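NAD-dependent aldehyde dehydrogenase (Burkholderia multivorans, PDB 5UJU) probably oxidises aldehydes to carboxylic acids with NAD+ as the electron acceptor. Local coordinates at residues S117-V122 against Y200-R205; D162-A167 against G224-L229. All coordinates share one frame; numbering follows the deposited sequence.

Interaction 1. Residues S117-V122 against Y200-R205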
ATOM      1  N   SER A 117     -20.879   3.603  -4.628  1.00 27.08           N
ATOM      2  CA  SER A 117     -21.871   2.740  -5.268  1.00 26.77           C
ATOM      3  C   SER A 117     -21.887   2.953  -6.775  1.00 29.03           C
ATOM      4  O   SER A 117     -22.126   2.007  -7.532  1.00 31.99           O
ATOM      5  CB  SER A 117     -23.266   2.949  -4.670  1.00 26.20           C
ATOM      6  OG  SER A 117     -23.817   4.191  -5.086  1.00 34.22           O
ATOM      7  N   ALA A 118     -21.591   4.170  -7.230  1.00 33.04           N
ATOM      8  CA  ALA A 118     -21.452   4.408  -8.663  1.00 27.98           C
ATOM      9  C   ALA A 118     -20.178   3.776  -9.219  1.00 30.07           C
ATOM     10  O   ALA A 118     -20.191   3.191 -10.311  1.00 28.27           O
ATOM     11  CB  ALA A 118     -21.434   5.902  -8.935  1.00 24.14           C
ATOM     12  N   TRP A 119     -19.059   3.912  -8.506  1.00 27.32           N
ATOM     13  CA  TRP A 119     -17.809   3.346  -9.021  1.00 25.53           C
ATOM     14  C   TRP A 119     -17.929   1.843  -9.185  1.00 25.22           C
ATOM     15  O   TRP A 119     -17.544   1.285 -10.222  1.00 25.48           O
ATOM     16  CB  TRP A 119     -16.630   3.681  -8.108  1.00 21.49           C
ATOM     17  CG  TRP A 119     -16.546   5.103  -7.707  1.00 24.14           C
ATOM     18  CD1 TRP A 119     -17.025   6.195  -8.391  1.00 26.62           C
ATOM     19  CD2 TRP A 119     -15.977   5.602  -6.498  1.00 29.72           C
ATOM     20  NE1 TRP A 119     -16.768   7.346  -7.679  1.00 27.78           N
ATOM     21  CE2 TRP A 119     -16.131   7.007  -6.509  1.00 28.56           C
ATOM     22  CE3 TRP A 119     -15.336   4.998  -5.407  1.00 27.91           C
ATOM     23  CZ2 TRP A 119     -15.682   7.811  -5.465  1.00 27.40           C
ATOM     24  CZ3 TRP A 119     -14.883   5.805  -4.369  1.00 25.94           C
ATOM     25  CH2 TRP A 119     -15.055   7.192  -4.410  1.00 27.35           C
ATOM     26  N   ILE A 120     -18.491   1.174  -8.175  1.00 27.22           N
ATOM     27  CA  ILE A 120     -18.642  -0.280  -8.221  1.00 27.63           C
ATOM     28  C   ILE A 120     -19.709  -0.669  -9.239  1.00 30.36           C
ATOM     29  O   ILE A 120     -19.513  -1.572 -10.059  1.00 28.25           O
ATOM     30  CB  ILE A 120     -18.977  -0.827  -6.815  1.00 27.71           C
ATOM     31  CG1 ILE A 120     -17.917  -0.417  -5.766  1.00 23.89           C
ATOM     32  CG2 ILE A 120     -19.176  -2.345  -6.846  1.00 30.18           C
ATOM     33  CD1 ILE A 120     -16.542  -0.945  -6.008  1.00 33.79           C
ATOM     34  N   GLY A 121     -20.859   0.013  -9.206  1.00 30.05           N
ATOM     35  CA  GLY A 121     -21.928  -0.347 -10.122  1.00 23.84           C
ATOM     36  C   GLY A 121     -21.522  -0.189 -11.574  1.00 27.77           C
ATOM     37  O   GLY A 121     -21.737  -1.086 -12.398  1.00 28.06           O
ATOM     38  N   VAL A 122     -20.910   0.952 -11.906  1.00 25.33           N
ATOM     39  CA  VAL A 122     -20.454   1.162 -13.277  1.00 28.01           C
ATOM     40  C   VAL A 122     -19.416   0.103 -13.656  1.00 23.93           C
ATOM     41  O   VAL A 122     -19.437  -0.447 -14.767  1.00 23.94           O
ATOM     42  CB  VAL A 122     -19.911   2.595 -13.440  1.00 25.09           C
ATOM     43  CG1 VAL A 122     -19.036   2.723 -14.687  1.00 27.07           C
ATOM     44  CG2 VAL A 122     -21.068   3.615 -13.486  1.00 22.96           C
ATOM     45  N   TYR A 200     -17.156  11.206   6.743  1.00 34.97           N
ATOM     46  CA  TYR A 200     -16.023  10.627   6.030  1.00 27.56           C
ATOM     47  C   TYR A 200     -16.349  10.594   4.545  1.00 33.39           C
ATOM     48  O   TYR A 200     -17.325   9.957   4.129  1.00 36.57           O
ATOM     49  CB  TYR A 200     -15.692   9.225   6.558  1.00 30.48           C
ATOM     50  CG  TYR A 200     -15.474   9.200   8.056  1.00 30.34           C
ATOM     51  CD1 TYR A 200     -14.241   9.527   8.602  1.00 26.78           C
ATOM     52  CD2 TYR A 200     -16.512   8.873   8.926  1.00 30.83           C
ATOM     53  CE1 TYR A 200     -14.038   9.525   9.974  1.00 30.48           C
ATOM     54  CE2 TYR A 200     -16.321   8.865  10.305  1.00 25.83           C
ATOM     55  CZ  TYR A 200     -15.077   9.188  10.819  1.00 29.60           C
ATOM     56  OH  TYR A 200     -14.870   9.182  12.177  1.00 32.81           O
ATOM     57  N   THR A 201     -15.517  11.251   3.753  1.00 27.82           N
ATOM     58  CA  THR A 201     -15.672  11.312   2.311  1.00 31.11           C
ATOM     59  C   THR A 201     -14.564  10.482   1.680  1.00 27.52           C
ATOM     60  O   THR A 201     -13.388  10.686   1.989  1.00 27.25           O
ATOM     61  CB  THR A 201     -15.604  12.763   1.826  1.00 35.56           C
ATOM     62  OG1 THR A 201     -16.597  13.541   2.510  1.00 39.22           O
ATOM     63  CG2 THR A 201     -15.828  12.854   0.321  1.00 33.12           C
ATOM     64  N   ILE A 202     -14.938   9.533   0.825  1.00 29.20           N
ATOM     65  CA  ILE A 202     -13.958   8.732   0.094  1.00 31.74           C
ATOM     66  C   ILE A 202     -13.486   9.534  -1.111  1.00 27.05           C
ATOM     67  O   ILE A 202     -14.287   9.902  -1.974  1.00 32.67           O
ATOM     68  CB  ILE A 202     -14.555   7.391  -0.355  1.00 36.12           C
ATOM     69  CG1 ILE A 202     -15.177   6.645   0.822  1.00 37.21           C
ATOM     70  CG2 ILE A 202     -13.493   6.539  -1.036  1.00 37.80           C
ATOM     71  CD1 ILE A 202     -14.221   6.281   1.844  1.00 34.30           C
ATOM     72  N   VAL A 203     -12.186   9.768  -1.197  1.00 26.78           N
ATOM     73  CA  VAL A 203     -11.592  10.587  -2.243  1.00 30.51           C
ATOM     74  C   VAL A 203     -10.650   9.726  -3.083  1.00 34.13           C
ATOM     75  O   VAL A 203      -9.719   9.118  -2.542  1.00 32.57           O
ATOM     76  CB  VAL A 203     -10.848  11.795  -1.652  1.00 35.25           C
ATOM     77  CG1 VAL A 203     -10.240  12.646  -2.757  1.00 38.39           C
ATOM     78  CG2 VAL A 203     -11.816  12.647  -0.804  1.00 38.98           C
ATOM     79  N   PRO A 204     -10.874   9.606  -4.390  1.00 29.17           N
ATOM     80  CA  PRO A 204      -9.910   8.917  -5.251  1.00 30.48           C
ATOM     81  C   PRO A 204      -8.586   9.656  -5.269  1.00 30.88           C
ATOM     82  O   PRO A 204      -8.503  10.832  -4.920  1.00 28.91           O
ATOM     83  CB  PRO A 204     -10.570   8.956  -6.634  1.00 31.93           C
ATOM     84  CG  PRO A 204     -11.999   9.276  -6.355  1.00 39.39           C
ATOM     85  CD  PRO A 204     -12.015  10.128  -5.152  1.00 32.39           C
ATOM     86  N   ARG A 205      -7.527   8.932  -5.664  1.00 24.35           N
ATOM     87  CA  ARG A 205      -6.223   9.570  -5.813  1.00 24.01           C
ATOM     88  C   ARG A 205      -6.210  10.568  -6.972  1.00 25.50           C
ATOM     89  O   ARG A 205      -5.623  11.649  -6.864  1.00 27.08           O
ATOM     90  CB  ARG A 205      -5.145   8.502  -6.004  1.00 24.14           C
ATOM     91  CG  ARG A 205      -4.881   7.719  -4.735  1.00 23.88           C
ATOM     92  CD  ARG A 205      -4.155   8.574  -3.713  1.00 31.40           C
ATOM     93  NE  ARG A 205      -3.570   7.734  -2.676  1.00 38.49           N
ATOM     94  CZ  ARG A 205      -2.577   8.102  -1.876  1.00 42.59           C
ATOM     95  NH1 ARG A 205      -2.048   9.318  -1.985  1.00 39.77           N
ATOM     96  NH2 ARG A 205      -2.104   7.235  -0.979  1.00 41.51           N
TER

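Interaction 2. Residues D162-A167 against G224-L229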
ATOM      1  N   ASP A 162     -12.942 -12.322 -14.847  1.00 29.34           N
ATOM      2  CA  ASP A 162     -12.819 -12.817 -13.473  1.00 32.61           C
ATOM      3  C   ASP A 162     -11.847 -11.966 -12.655  1.00 29.57           C
ATOM      4  O   ASP A 162     -12.149 -11.556 -11.528  1.00 30.74           O
ATOM      5  CB  ASP A 162     -12.343 -14.275 -13.470  1.00 27.62           C
ATOM      6  CG  ASP A 162     -13.422 -15.264 -13.862  1.00 33.69           C
ATOM      7  OD1 ASP A 162     -14.621 -14.932 -13.763  1.00 37.58           O
ATOM      8  OD2 ASP A 162     -13.052 -16.392 -14.272  1.00 39.01           O
ATOM      9  N   ARG A 163     -10.655 -11.717 -13.199  1.00 30.94           N
ATOM     10  CA  ARG A 163      -9.633 -10.972 -12.463  1.00 30.61           C
ATOM     11  C   ARG A 163     -10.039  -9.517 -12.274  1.00 24.53           C
ATOM     12  O   ARG A 163      -9.699  -8.897 -11.258  1.00 25.37           O
ATOM     13  CB  ARG A 163      -8.280 -11.069 -13.183  1.00 30.45           C
ATOM     14  CG  ARG A 163      -7.578 -12.442 -13.068  1.00 31.26           C
ATOM     15  CD  ARG A 163      -7.100 -12.711 -11.636  1.00 31.35           C
ATOM     16  NE  ARG A 163      -6.442 -14.020 -11.493  1.00 33.50           N
ATOM     17  CZ  ARG A 163      -5.899 -14.478 -10.361  1.00 31.64           C
ATOM     18  NH1 ARG A 163      -5.937 -13.751  -9.245  1.00 27.78           N
ATOM     19  NH2 ARG A 163      -5.319 -15.679 -10.337  1.00 29.26           N
ATOM     20  N   ALA A 164     -10.720  -8.936 -13.263  1.00 26.10           N
ATOM     21  CA  ALA A 164     -11.277  -7.597 -13.081  1.00 21.16           C
ATOM     22  C   ALA A 164     -12.295  -7.591 -11.946  1.00 26.79           C
ATOM     23  O   ALA A 164     -12.238  -6.747 -11.048  1.00 25.39           O
ATOM     24  CB  ALA A 164     -11.907  -7.111 -14.389  1.00 22.54           C
ATOM     25  N   LEU A 165     -13.204  -8.570 -11.943  1.00 29.15           N
ATOM     26  CA  LEU A 165     -14.233  -8.630 -10.910  1.00 27.05           C
ATOM     27  C   LEU A 165     -13.620  -8.852  -9.534  1.00 32.91           C
ATOM     28  O   LEU A 165     -14.074  -8.279  -8.534  1.00 24.06           O
ATOM     29  CB  LEU A 165     -15.213  -9.759 -11.231  1.00 26.02           C
ATOM     30  CG  LEU A 165     -16.353  -9.889 -10.212  1.00 31.92           C
ATOM     31  CD1 LEU A 165     -17.382  -8.838 -10.458  1.00 33.74           C
ATOM     32  CD2 LEU A 165     -16.989 -11.254 -10.241  1.00 31.73           C
ATOM     33  N   GLU A 166     -12.571  -9.673  -9.475  1.00 23.71           N
ATOM     34  CA  GLU A 166     -11.814  -9.856  -8.243  1.00 26.86           C
ATOM     35  C   GLU A 166     -11.275  -8.533  -7.718  1.00 26.99           C
ATOM     36  O   GLU A 166     -11.373  -8.241  -6.520  1.00 31.27           O
ATOM     37  CB  GLU A 166     -10.677 -10.847  -8.501  1.00 23.83           C
ATOM     38  CG  GLU A 166      -9.827 -11.144  -7.300  1.00 27.14           C
ATOM     39  CD  GLU A 166      -8.722 -12.133  -7.645  1.00 30.04           C
ATOM     40  OE1 GLU A 166      -7.961 -11.851  -8.594  1.00 35.82           O
ATOM     41  OE2 GLU A 166      -8.630 -13.175  -6.973  1.00 35.11           O
ATOM     42  N   ALA A 167     -10.698  -7.716  -8.603  1.00 28.79           N
ATOM     43  CA  ALA A 167     -10.180  -6.419  -8.185  1.00 27.07           C
ATOM     44  C   ALA A 167     -11.301  -5.514  -7.661  1.00 29.88           C
ATOM     45  O   ALA A 167     -11.119  -4.808  -6.663  1.00 24.84           O
ATOM     46  CB  ALA A 167      -9.444  -5.757  -9.347  1.00 28.17           C
ATOM     47  N   GLY A 224      -5.560  -3.634 -12.850  1.00 25.97           N
ATOM     48  CA  GLY A 224      -5.272  -2.240 -12.545  1.00 28.44           C
ATOM     49  C   GLY A 224      -6.358  -1.290 -13.026  1.00 30.68           C
ATOM     50  O   GLY A 224      -6.724  -0.346 -12.320  1.00 27.59           O
ATOM     51  N   LEU A 225      -6.888  -1.527 -14.229  1.00 27.68           N
ATOM     52  CA  LEU A 225      -7.918  -0.651 -14.784  1.00 27.06           C
ATOM     53  C   LEU A 225      -9.151  -0.603 -13.887  1.00 26.91           C
ATOM     54  O   LEU A 225      -9.654   0.476 -13.554  1.00 24.41           O
ATOM     55  CB  LEU A 225      -8.284  -1.123 -16.190  1.00 21.50           C
ATOM     56  CG  LEU A 225      -9.577  -0.627 -16.859  1.00 24.77           C
ATOM     57  CD1 LEU A 225      -9.603   0.900 -16.980  1.00 23.78           C
ATOM     58  CD2 LEU A 225      -9.733  -1.284 -18.234  1.00 21.92           C
ATOM     59  N   PHE A 226      -9.637  -1.769 -13.466  1.00 23.99           N
ATOM     60  CA  PHE A 226     -10.865  -1.833 -12.691  1.00 24.82           C
ATOM     61  C   PHE A 226     -10.644  -1.568 -11.207  1.00 30.59           C
ATOM     62  O   PHE A 226     -11.560  -1.079 -10.542  1.00 25.69           O
ATOM     63  CB  PHE A 226     -11.545  -3.183 -12.942  1.00 19.71           C
ATOM     64  CG  PHE A 226     -12.186  -3.247 -14.290  1.00 26.10           C
ATOM     65  CD1 PHE A 226     -13.440  -2.684 -14.495  1.00 34.79           C
ATOM     66  CD2 PHE A 226     -11.502  -3.766 -15.378  1.00 23.18           C
ATOM     67  CE1 PHE A 226     -14.027  -2.692 -15.750  1.00 33.78           C
ATOM     68  CE2 PHE A 226     -12.085  -3.776 -16.639  1.00 27.40           C
ATOM     69  CZ  PHE A 226     -13.354  -3.235 -16.822  1.00 32.97           C
ATOM     70  N   ALA A 227      -9.453  -1.857 -10.665  1.00 25.92           N
ATOM     71  CA  ALA A 227      -9.135  -1.344  -9.334  1.00 25.76           C
ATOM     72  C   ALA A 227      -9.162   0.186  -9.318  1.00 25.52           C
ATOM     73  O   ALA A 227      -9.598   0.802  -8.333  1.00 22.34           O
ATOM     74  CB  ALA A 227      -7.766  -1.851  -8.883  1.00 25.93           C
ATOM     75  N   ASP A 228      -8.636   0.809 -10.378  1.00 21.60           N
ATOM     76  CA  ASP A 228      -8.671   2.262 -10.501  1.00 22.76           C
ATOM     77  C   ASP A 228     -10.115   2.757 -10.542  1.00 25.04           C
ATOM     78  O   ASP A 228     -10.501   3.635  -9.766  1.00 23.98           O
ATOM     79  CB  ASP A 228      -7.920   2.702 -11.761  1.00 22.99           C
ATOM     80  CG  ASP A 228      -6.397   2.754 -11.592  1.00 24.06           C
ATOM     81  OD1 ASP A 228      -5.901   2.645 -10.457  1.00 24.77           O
ATOM     82  OD2 ASP A 228      -5.693   2.922 -12.624  1.00 24.50           O
ATOM     83  N   LEU A 229     -10.929   2.181 -11.437  1.00 22.32           N
ATOM     84  CA  LEU A 229     -12.302   2.653 -11.626  1.00 27.75           C
ATOM     85  C   LEU A 229     -13.150   2.423 -10.385  1.00 25.96           C
ATOM     86  O   LEU A 229     -13.902   3.309  -9.971  1.00 28.51           O
ATOM     87  CB  LEU A 229     -12.939   1.956 -12.831  1.00 25.92           C
ATOM     88  CG  LEU A 229     -12.538   2.442 -14.216  1.00 30.17           C
ATOM     89  CD1 LEU A 229     -13.190   1.536 -15.270  1.00 29.15           C
ATOM     90  CD2 LEU A 229     -12.962   3.918 -14.393  1.00 25.34           C
TER

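Interaction 1. Residues S117-V122 against Y200-R205
The six-membered ring of W119 overlaps I202 and P204, two residues on the same side of strand 191-211. I202 comes to the rim of the indole close to its plane: its CG2 methyl lies 3.7 Å from W119 CZ3 and almost as near to CH2. The main chain of the strand reaches the same rim, since I202 O sits in the plane of the ring, 3.7 Å from W119 CH2, where a carbonyl oxygen faces the slightly positive margin of the aromatic system. P204 approaches the neighbouring corner, its CG 4.1 Å from W119 CZ2, and the side chains of P204 and W119 cross at about a right angle.

The I202 torsion explains which branch is used. CG1 stands anti to the carbonyl carbon (chi1 -53°) and carries CD1 away from the tryptophan, so that the short CG2 branch makes the contact while the long one leads elsewhere. V203, between the two touching residues, points away from the helix and packs on V506 of the second subunit.

At the other end of the indole, NE1 donates a hydrogen bond to W111 O about two turns earlier, which ties down the polar end of an otherwise apolar group; the W111 ring also meets that of W119. No hydrogen bond crosses between the segments; the contact is mainly apolar, with I202 O at the ring edge. A long helix laid against a strand through one large aromatic in this way is helix-on-sheet packing, here between helix 97-132 and the mixed sheet of an aldehyde dehydrogenase fold.

Interaction 2. Residues D162-A167 against G224-L229
With CG anti to the carbonyl carbon (chi1 -74°) and the ring turned by a chi2 of -81°, F226 presents one ortho position of its phenyl group to A164. The arrangement is a close helix-helix packing inside the aldehyde dehydrogenase fold, made between helices 158-175 and 217-230 with alanines at the points of nearest approach. A164 CB rests 3.5 Å from F226 CD2, and it approaches the ring obliquely. The same methyl lies 3.9 Å from F226 CG and 4.0 Å from F226 CE2, so the contact spreads over the CG, CD2 and CE2 atoms of the ring.

One turn further along helix 158-175, A167 meets A227. Their CB atoms are 4.3 Å apart, and the methyl of A167 comes slightly nearer to the backbone, 4.1 Å from A227 N. Because both side chains are so small, the two backbones come close: the CA atoms of A167 and A227 are separated by 5.3 Å. All four touching residues are buried, and no hydrogen bond crosses between the segments.

Neighbouring groups close the surroundings of the phenyl ring. L127 of helix 97-132 touches both A164 and F226, while Y222, one turn before F226 in helix 217-230, meets its ring edge-to-face and also packs on A164.

Several polar residues of the two segments are paired away from this contact. D228 forms a salt bridge with R553, and R163 NH2 donates a hydrogen bond to D530 O. Within helix 158-175, R163 is bridged to E166, whose other oxygen, OE2, accepts a hydrogen bond from F528 N. In that bridge R163 NH1 reaches the syn lone pair of E166 OE1 at 2.9 Å, with the oxygen lying 23° out of the guanidinium plane.

How the interactions relate
The centres of the two interactions are 14 Å apart, and they touch directly: W119 CB of interaction 1 packs on L229 O of interaction 2 at 3.3 Å. Along the chain their segments alternate, in the order 117-122, 162-167, 200-205, 224-229. Strand 191-211 and helix 217-230 are consecutive elements, while helix 97-132 joins the two sites by setting W119 on the strand and L127 on the paired helices. Helix 158-175 likewise reaches both, through L175 on I202. Interaction 2 lies deep in the chain; interaction 1 lies farther out, where the strand also meets the second subunit, so this packing links interior helices to the dimer interface.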